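Local coordinates for protein STU0660 (Streptococcus thermophilus, PDB 3ZTH) that is a large Csn2 protein of CRISPR-mediated bacterial immunity that binds magnesium and probably DNA, at residues Gln6-Glu11 with Ser53-Glu58; Gln36-Tyr41 with Pro60-Glu65; Gln260-Tyr265 with Tyr299-Met304. All coordinates share one frame; numbering follows the deposited sequence.

Interaction 1. Residues Gln6-Glu11 with Ser53-Glu58; sequences QHPYKE and SIFDYE
Pro8 packs against Ile54 and Phe55, and its ring makes the close part of this contact. Pro8 CB lies 3.8 Å from Ile54 O and 4.0 Å from Ile54 CB, while Pro8 CD reaches Phe55 CE1 at 4.0 Å. The backbone joins in: Pro8 N is 3.8 Å from Phe55 CE1, and the carbonyl carbon of His7 meets the edge of the same ring. Ile54 CG1 stands 3.5 Å above one face of the Phe55 ring, toward its margin, and Tyr33 and Ile37 of helix 28-43 also pack on Phe55. Gln6 runs alongside in the opposite direction, its CG anti to the backbone N (chi1 -158°) and the chain extended beyond, which brings NE2 to 3.9 Å from Phe55 CD1. The amide plane is almost perpendicular to the ring, 82° apart; Gln6 OE1 accepts a hydrogen bond from Thr61 N. The contact joins the connection between antiparallel strands 2-5 and 13-16 to the end of helix 49-52. That helix closes in a Schellman motif, Asp56 N bonding to Ser53 O and Tyr57 N to Leu52 O, overlapping a type I' turn from Phe55 to Glu58. Packing thins beyond Pro8. The Tyr9 ring lies over Pro8 CG without touching 53-58, and Lys10 and Glu11 are exposed. Asp56 is likewise exposed, while Ile54 packs on Trp174 and Tyr57 on Lys168 of the second subunit.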
# COMPACT_ATOMS: atom_id res chain seq x y z
N GLN A 6 16.15 -15.44 29.88
CA GLN A 6 16.82 -16.40 29.05
C GLN A 6 18.04 -15.82 28.34
O GLN A 6 18.01 -14.73 27.77
CB GLN A 6 15.85 -16.95 28.02
CG GLN A 6 16.29 -18.29 27.47
CD GLN A 6 15.19 -18.95 26.67
OE1 GLN A 6 14.02 -18.93 27.06
NE2 GLN A 6 15.56 -19.55 25.54
N HIS A 7 19.12 -16.59 28.38
CA HIS A 7 20.38 -16.23 27.75
C HIS A 7 20.65 -17.26 26.67
O HIS A 7 20.47 -18.46 26.89
CB HIS A 7 21.50 -16.28 28.79
CG HIS A 7 22.82 -15.79 28.27
ND1 HIS A 7 23.18 -14.46 28.30
CD2 HIS A 7 23.86 -16.45 27.72
CE1 HIS A 7 24.39 -14.32 27.78
NE2 HIS A 7 24.82 -15.52 27.42
N PRO A 8 21.10 -16.83 25.49
CA PRO A 8 21.37 -17.76 24.39
C PRO A 8 22.21 -19.01 24.70
O PRO A 8 21.94 -20.07 24.15
CB PRO A 8 22.00 -16.87 23.32
CG PRO A 8 22.60 -15.75 24.10
CD PRO A 8 21.53 -15.47 25.13
N TYR A 9 23.22 -18.92 25.56
CA TYR A 9 24.00 -20.12 25.83
C TYR A 9 24.43 -20.38 27.27
O TYR A 9 25.12 -21.37 27.55
CB TYR A 9 25.23 -20.18 24.90
CG TYR A 9 25.68 -18.86 24.31
CD1 TYR A 9 26.28 -17.87 25.10
CD2 TYR A 9 25.52 -18.61 22.94
CE1 TYR A 9 26.71 -16.65 24.53
CE2 TYR A 9 25.94 -17.40 22.37
CZ TYR A 9 26.54 -16.43 23.16
OH TYR A 9 26.96 -15.25 22.59
N LYS A 10 24.02 -19.51 28.19
CA LYS A 10 24.37 -19.69 29.59
C LYS A 10 23.13 -19.72 30.47
O LYS A 10 22.00 -19.69 29.98
CB LYS A 10 25.28 -18.55 30.04
CG LYS A 10 26.61 -18.47 29.30
CD LYS A 10 27.48 -17.40 29.92
CE LYS A 10 28.90 -17.44 29.39
NZ LYS A 10 29.76 -16.46 30.13
N GLU A 11 23.35 -19.80 31.77
CA GLU A 11 22.25 -19.82 32.72
C GLU A 11 21.44 -18.54 32.55
O GLU A 11 21.90 -17.59 31.93
CB GLU A 11 22.78 -19.91 34.15
CG GLU A 11 23.85 -18.87 34.45
CD GLU A 11 24.34 -18.94 35.89
OE1 GLU A 11 23.76 -19.70 36.69
OE2 GLU A 11 25.31 -18.22 36.21
N SER A 53 17.09 -17.06 15.98
CA SER A 53 18.27 -17.86 15.62
C SER A 53 19.02 -18.36 16.85
O SER A 53 19.13 -19.56 17.07
CB SER A 53 19.23 -17.04 14.77
OG SER A 53 18.56 -16.46 13.68
N ILE A 54 19.54 -17.41 17.63
CA ILE A 54 20.32 -17.71 18.83
C ILE A 54 19.58 -18.53 19.89
O ILE A 54 20.20 -19.05 20.82
CB ILE A 54 20.82 -16.40 19.49
CG1 ILE A 54 19.62 -15.55 19.93
CG2 ILE A 54 21.71 -15.65 18.53
CD1 ILE A 54 19.99 -14.31 20.73
N PHE A 55 18.27 -18.64 19.78
CA PHE A 55 17.53 -19.41 20.76
C PHE A 55 17.03 -20.70 20.11
O PHE A 55 16.08 -21.32 20.58
CB PHE A 55 16.35 -18.60 21.28
CG PHE A 55 16.74 -17.30 21.90
CD1 PHE A 55 17.49 -17.28 23.08
CD2 PHE A 55 16.37 -16.09 21.32
CE1 PHE A 55 17.86 -16.07 23.66
CE2 PHE A 55 16.74 -14.88 21.89
CZ PHE A 55 17.49 -14.87 23.06
N ASP A 56 17.68 -21.11 19.03
CA ASP A 56 17.28 -22.31 18.31
C ASP A 56 15.85 -22.19 17.77
O ASP A 56 15.06 -23.12 17.88
CB ASP A 56 17.39 -23.54 19.21
CG ASP A 56 18.66 -24.30 18.97
OD1 ASP A 56 19.75 -23.67 18.95
OD2 ASP A 56 18.58 -25.54 18.80
N TYR A 57 15.54 -21.02 17.21
CA TYR A 57 14.24 -20.73 16.62
C TYR A 57 13.07 -20.96 17.56
O TYR A 57 11.94 -21.21 17.13
CB TYR A 57 14.08 -21.56 15.35
CG TYR A 57 15.24 -21.34 14.42
CD1 TYR A 57 15.31 -20.19 13.62
CD2 TYR A 57 16.33 -22.21 14.40
CE1 TYR A 57 16.43 -19.92 12.84
CE2 TYR A 57 17.46 -21.95 13.63
CZ TYR A 57 17.50 -20.80 12.85
OH TYR A 57 18.61 -20.52 12.10
N GLU A 58 13.35 -20.86 18.86
CA GLU A 58 12.35 -21.01 19.90
C GLU A 58 12.23 -19.63 20.54
O GLU A 58 13.23 -18.95 20.73
CB GLU A 58 12.82 -22.03 20.94
CG GLU A 58 11.75 -23.02 21.35
CD GLU A 58 11.34 -23.93 20.20
OE1 GLU A 58 12.19 -24.75 19.77
OE2 GLU A 58 10.19 -23.81 19.72

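Interaction 2. Residues Gln36-Tyr41 with Pro60-Glu65; sequences QILSWY and PTILDE
Ile62 lies across one face of the Tyr41 ring, and this pair forms the apolar centre of the contact. Ile62 CG1 sits 3.6 Å from the ring centroid and only 10° off the ring normal, a CH-pi contact almost over the middle. The two side chains run past each other in opposite directions, with Ile62 CB over the hydroxyl end of the ring and Ile62 CD1 toward its base, 3.4 Å from Tyr41 CD2. With CG anti to the backbone N (chi1 -162°), the tyrosine reaches out from the helix beneath the strand. Leu38 CD2 meets Ile62 CD1 at 4.2 Å, the two chains crossing nearly at a right angle. Ile37 adds looser contacts at both branches, CG2 to Ile62 and CD1 to Pro60 CB. Helix 28-43 thereby covers the small antiparallel sheet of strands 13-16, 2-5 and 62-63 at its edge strand. Ile37 and Ile62 carry the packing on to Val5 and Phe3 of strand 2-5. Farther out the surroundings become polar. Pro60 O lies at the ring edge, 3.3 Å from Tyr41 CE1. The buried hydroxyl takes a weak hydrogen bond from Ile62 N, 3.4 Å from Tyr41 OH with an angle of 151° at the hydrogen, and is also hydrogen-bonded to Val70 O. Val70 pairs with the Ile62 backbone as well, while Arg72 NE bonds to Tyr41 O at the helix backbone.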
# COMPACT_ATOMS: atom_id res chain seq x y z
N GLN A 36 17.45 -5.58 25.77
CA GLN A 36 16.87 -5.97 24.49
C GLN A 36 15.79 -7.04 24.65
O GLN A 36 14.75 -6.98 24.00
CB GLN A 36 17.97 -6.47 23.55
CG GLN A 36 17.53 -6.75 22.11
CD GLN A 36 17.08 -5.49 21.37
OE1 GLN A 36 15.89 -5.15 21.37
NE2 GLN A 36 18.03 -4.79 20.75
N ILE A 37 16.06 -8.02 25.50
CA ILE A 37 15.10 -9.09 25.74
C ILE A 37 13.88 -8.53 26.46
O ILE A 37 12.74 -8.79 26.08
CB ILE A 37 15.70 -10.18 26.63
CG1 ILE A 37 16.84 -10.90 25.90
CG2 ILE A 37 14.62 -11.16 27.03
CD1 ILE A 37 16.36 -11.78 24.73
N LEU A 38 14.12 -7.76 27.52
CA LEU A 38 13.04 -7.17 28.29
C LEU A 38 12.05 -6.39 27.42
O LEU A 38 10.84 -6.60 27.48
CB LEU A 38 13.61 -6.24 29.36
CG LEU A 38 14.08 -6.92 30.64
CD1 LEU A 38 14.86 -5.94 31.49
CD2 LEU A 38 12.87 -7.43 31.39
N SER A 39 12.58 -5.50 26.59
CA SER A 39 11.72 -4.70 25.74
C SER A 39 10.99 -5.53 24.69
O SER A 39 9.84 -5.26 24.37
CB SER A 39 12.53 -3.59 25.07
OG SER A 39 13.48 -4.13 24.18
N TRP A 40 11.66 -6.55 24.16
CA TRP A 40 11.04 -7.40 23.15
C TRP A 40 9.95 -8.25 23.78
O TRP A 40 8.85 -8.34 23.26
CB TRP A 40 12.08 -8.30 22.49
CG TRP A 40 12.79 -7.66 21.33
CD1 TRP A 40 12.79 -6.33 20.98
CD2 TRP A 40 13.62 -8.32 20.36
NE1 TRP A 40 13.56 -6.13 19.86
CE2 TRP A 40 14.08 -7.34 19.46
CE3 TRP A 40 14.02 -9.66 20.17
CZ2 TRP A 40 14.92 -7.64 18.38
CZ3 TRP A 40 14.85 -9.96 19.10
CH2 TRP A 40 15.29 -8.96 18.21
N TYR A 41 10.29 -8.86 24.91
CA TYR A 41 9.37 -9.71 25.63
C TYR A 41 8.10 -8.98 26.04
O TYR A 41 6.98 -9.41 25.72
CB TYR A 41 10.05 -10.25 26.88
CG TYR A 41 9.39 -11.47 27.49
CD1 TYR A 41 9.49 -12.72 26.87
CD2 TYR A 41 8.71 -11.39 28.70
CE1 TYR A 41 8.95 -13.85 27.44
CE2 TYR A 41 8.15 -12.52 29.29
CZ TYR A 41 8.28 -13.75 28.66
OH TYR A 41 7.78 -14.89 29.25
N PRO A 60 12.15 -16.74 23.19
CA PRO A 60 12.79 -16.57 24.50
C PRO A 60 11.78 -16.41 25.64
O PRO A 60 10.70 -15.85 25.47
CB PRO A 60 13.65 -15.32 24.30
CG PRO A 60 12.83 -14.53 23.32
CD PRO A 60 12.41 -15.58 22.32
N THR A 61 12.16 -16.89 26.82
CA THR A 61 11.27 -16.84 27.97
C THR A 61 11.85 -16.13 29.20
O THR A 61 13.06 -15.98 29.33
CB THR A 61 10.87 -18.29 28.35
OG1 THR A 61 9.56 -18.56 27.84
CG2 THR A 61 10.91 -18.52 29.84
N ILE A 62 10.95 -15.69 30.09
CA ILE A 62 11.35 -15.04 31.34
C ILE A 62 10.58 -15.74 32.47
O ILE A 62 9.35 -15.72 32.49
CB ILE A 62 10.98 -13.54 31.36
CG1 ILE A 62 11.75 -12.79 30.27
CG2 ILE A 62 11.31 -12.95 32.73
CD1 ILE A 62 11.66 -11.28 30.37
N LEU A 63 11.31 -16.35 33.40
CA LEU A 63 10.69 -17.08 34.50
C LEU A 63 10.72 -16.31 35.82
O LEU A 63 11.56 -15.44 36.02
CB LEU A 63 11.40 -18.42 34.71
CG LEU A 63 11.61 -19.25 33.44
CD1 LEU A 63 12.42 -20.49 33.77
CD2 LEU A 63 10.26 -19.61 32.82
N ASP A 64 9.79 -16.65 36.71
CA ASP A 64 9.74 -16.02 38.03
C ASP A 64 10.47 -16.91 39.04
O ASP A 64 11.12 -17.88 38.66
CB ASP A 64 8.30 -15.80 38.47
CG ASP A 64 7.50 -17.09 38.51
OD1 ASP A 64 7.97 -18.07 39.14
OD2 ASP A 64 6.40 -17.13 37.91
N GLU A 65 10.36 -16.57 40.32
CA GLU A 65 11.01 -17.33 41.38
C GLU A 65 10.66 -18.81 41.31
O GLU A 65 11.53 -19.67 41.38
CB GLU A 65 10.60 -16.79 42.75
CG GLU A 65 10.65 -15.28 42.88
CD GLU A 65 9.36 -14.59 42.45
OE1 GLU A 65 9.03 -14.60 41.24
OE2 GLU A 65 8.66 -14.03 43.33

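Interaction 3. Residues Gln260-Tyr265 with Tyr299-Met304; sequences QVEHLY and YLLTKM
Strand 261-263 is one edge strand of the mixed sheet, antiparallel to 254-257, in a protein of the P-loop NTPase clan; Leu301, in the loop after helix 286-296, packs against its start. A single methyl does most of the touching. Leu301 CD1 is 3.5 Å from Glu262 CG and 3.7 Å from Gln260 O, and the Glu262 and Leu301 side chains cross at about a right angle. Glu262 is bent at its second torsion (chi2 -76°), offering its aliphatic CB and CG to the leucine. At the strand's beginning, Gln260 CB and Leu301 CB approach to 4.3 Å. Leu301 has a positive phi; the preceding Leu300 also points at the strand segment, and its CD1 meets Leu264 CD2 loosely at 4.5 Å. Leu300 continues into a buried layer with Ile256 and with Leu318 and Leu321 of helix 312-324. The His263 side chain closes back on the backbone of its neighbour: His263 ND1 donates to Leu264 O at 2.9 Å, nearly straight and in the imidazole plane, though from above the carbonyl plane. Polar ties for the loop come from just before the strand, where Ser258 OG bonds Leu300 O and Asp259 OD2 receives Lys303 N. Between the two segments, then, cohesion is van der Waals, with the methylenes of an acidic side chain doing apolar work at the edge of a layer of leucines and Ile256.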
# COMPACT_ATOMS: atom_id res chain seq x y z
N GLN A 260 30.08 -11.22 37.06
CA GLN A 260 29.12 -12.12 37.69
C GLN A 260 27.86 -11.32 37.97
O GLN A 260 27.88 -10.08 37.89
CB GLN A 260 29.69 -12.70 38.99
CG GLN A 260 29.98 -14.19 38.91
CD GLN A 260 31.27 -14.58 39.59
OE1 GLN A 260 31.50 -14.24 40.76
NE2 GLN A 260 32.14 -15.29 38.87
N VAL A 261 26.77 -12.02 38.26
CA VAL A 261 25.51 -11.36 38.55
C VAL A 261 25.05 -11.60 39.99
O VAL A 261 24.96 -12.74 40.44
CB VAL A 261 24.40 -11.82 37.58
CG1 VAL A 261 23.06 -11.18 37.95
CG2 VAL A 261 24.76 -11.43 36.15
N GLU A 262 24.77 -10.51 40.70
CA GLU A 262 24.31 -10.57 42.08
C GLU A 262 23.49 -9.31 42.35
O GLU A 262 23.66 -8.30 41.66
CB GLU A 262 25.49 -10.56 43.06
CG GLU A 262 26.56 -11.62 42.83
CD GLU A 262 26.16 -13.03 43.29
OE1 GLU A 262 25.06 -13.20 43.87
OE2 GLU A 262 26.97 -13.96 43.07
N HIS A 263 22.60 -9.36 43.33
CA HIS A 263 21.86 -8.16 43.69
C HIS A 263 22.30 -7.84 45.11
O HIS A 263 22.74 -8.73 45.84
CB HIS A 263 20.34 -8.39 43.60
CG HIS A 263 19.82 -9.48 44.46
ND1 HIS A 263 19.84 -9.42 45.84
CD2 HIS A 263 19.21 -10.65 44.15
CE1 HIS A 263 19.25 -10.50 46.34
NE2 HIS A 263 18.86 -11.26 45.33
N LEU A 264 22.24 -6.56 45.49
CA LEU A 264 22.66 -6.16 46.83
C LEU A 264 21.72 -6.73 47.89
O LEU A 264 20.62 -7.20 47.58
CB LEU A 264 22.69 -4.63 46.97
CG LEU A 264 23.75 -3.85 46.18
CD1 LEU A 264 23.61 -2.36 46.47
CD2 LEU A 264 25.14 -4.33 46.56
N TYR A 265 22.19 -6.70 49.13
CA TYR A 265 21.42 -7.18 50.28
C TYR A 265 20.83 -5.93 50.94
O TYR A 265 20.90 -4.83 50.37
CB TYR A 265 22.34 -7.87 51.30
CG TYR A 265 23.13 -9.05 50.79
CD1 TYR A 265 22.49 -10.24 50.38
CD2 TYR A 265 24.52 -9.02 50.76
CE1 TYR A 265 23.23 -11.35 49.98
CE2 TYR A 265 25.27 -10.13 50.36
CZ TYR A 265 24.62 -11.29 49.98
OH TYR A 265 25.38 -12.39 49.63
N TYR A 299 31.10 -1.03 40.29
CA TYR A 299 32.37 -1.69 40.00
C TYR A 299 32.58 -3.03 40.70
O TYR A 299 33.66 -3.60 40.60
CB TYR A 299 33.53 -0.76 40.35
CG TYR A 299 33.51 0.51 39.56
CD1 TYR A 299 33.85 0.52 38.21
CD2 TYR A 299 33.10 1.71 40.15
CE1 TYR A 299 33.78 1.70 37.45
CE2 TYR A 299 33.02 2.89 39.41
CZ TYR A 299 33.36 2.88 38.06
OH TYR A 299 33.27 4.04 37.33
N LEU A 300 31.57 -3.54 41.39
CA LEU A 300 31.71 -4.81 42.09
C LEU A 300 31.70 -5.98 41.13
O LEU A 300 31.19 -5.88 40.02
CB LEU A 300 30.58 -4.96 43.11
CG LEU A 300 30.56 -3.84 44.15
CD1 LEU A 300 29.33 -3.95 45.04
CD2 LEU A 300 31.84 -3.91 44.98
N LEU A 301 32.27 -7.10 41.56
CA LEU A 301 32.31 -8.32 40.75
C LEU A 301 32.94 -8.07 39.38
O LEU A 301 32.49 -8.62 38.37
CB LEU A 301 30.89 -8.86 40.56
CG LEU A 301 29.94 -8.67 41.76
CD1 LEU A 301 28.55 -9.17 41.39
CD2 LEU A 301 30.48 -9.40 42.97
N THR A 302 33.97 -7.24 39.34
CA THR A 302 34.62 -6.95 38.07
C THR A 302 36.13 -7.03 38.18
O THR A 302 36.75 -6.25 38.91
CB THR A 302 34.28 -5.52 37.55
OG1 THR A 302 32.86 -5.36 37.46
CG2 THR A 302 34.89 -5.31 36.18
N LYS A 303 36.73 -7.98 37.48
CA LYS A 303 38.18 -8.07 37.48
C LYS A 303 38.51 -6.99 36.46
O LYS A 303 38.16 -7.11 35.29
CB LYS A 303 38.68 -9.41 36.96
CG LYS A 303 40.19 -9.50 37.02
CD LYS A 303 40.74 -10.63 36.17
CE LYS A 303 42.27 -10.63 36.22
NZ LYS A 303 42.88 -11.67 35.34
N MSE A 304 39.18 -5.93 36.91
CA MSE A 304 39.49 -4.84 36.01
C MSE A 304 40.94 -4.70 35.57
O MSE A 304 41.86 -4.96 36.34
CB MSE A 304 39.00 -3.53 36.61
CG MSE A 304 37.48 -3.49 36.66
SE MSE A 304 36.73 -1.94 37.49
CE MSE A 304 37.18 -2.41 39.32

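How the interactions relate
Interactions 1 and 2 adjoin, their centres about 12 Å apart, and their segments alternate along the chain. The bond from Thr61 N to Gln6 OE1, 2.8 Å long, joins the two, and Phe55 CZ packs on Ile37 CD1 at 3.7 Å, so one apolar layer runs from the surface loops down to helix 28-43. Both also touch the second subunit. Interaction 3 stands apart, its centre about 24 Å from that of interaction 1 and about 22 Å from that of interaction 2, without touching either. It alone lies near the metal site: Tyr299 packs on the ligands Gln26 and Asp240 and Thr302 on Gln26, with the Leu300 side chain about 12 Å from a bound magnesium ion.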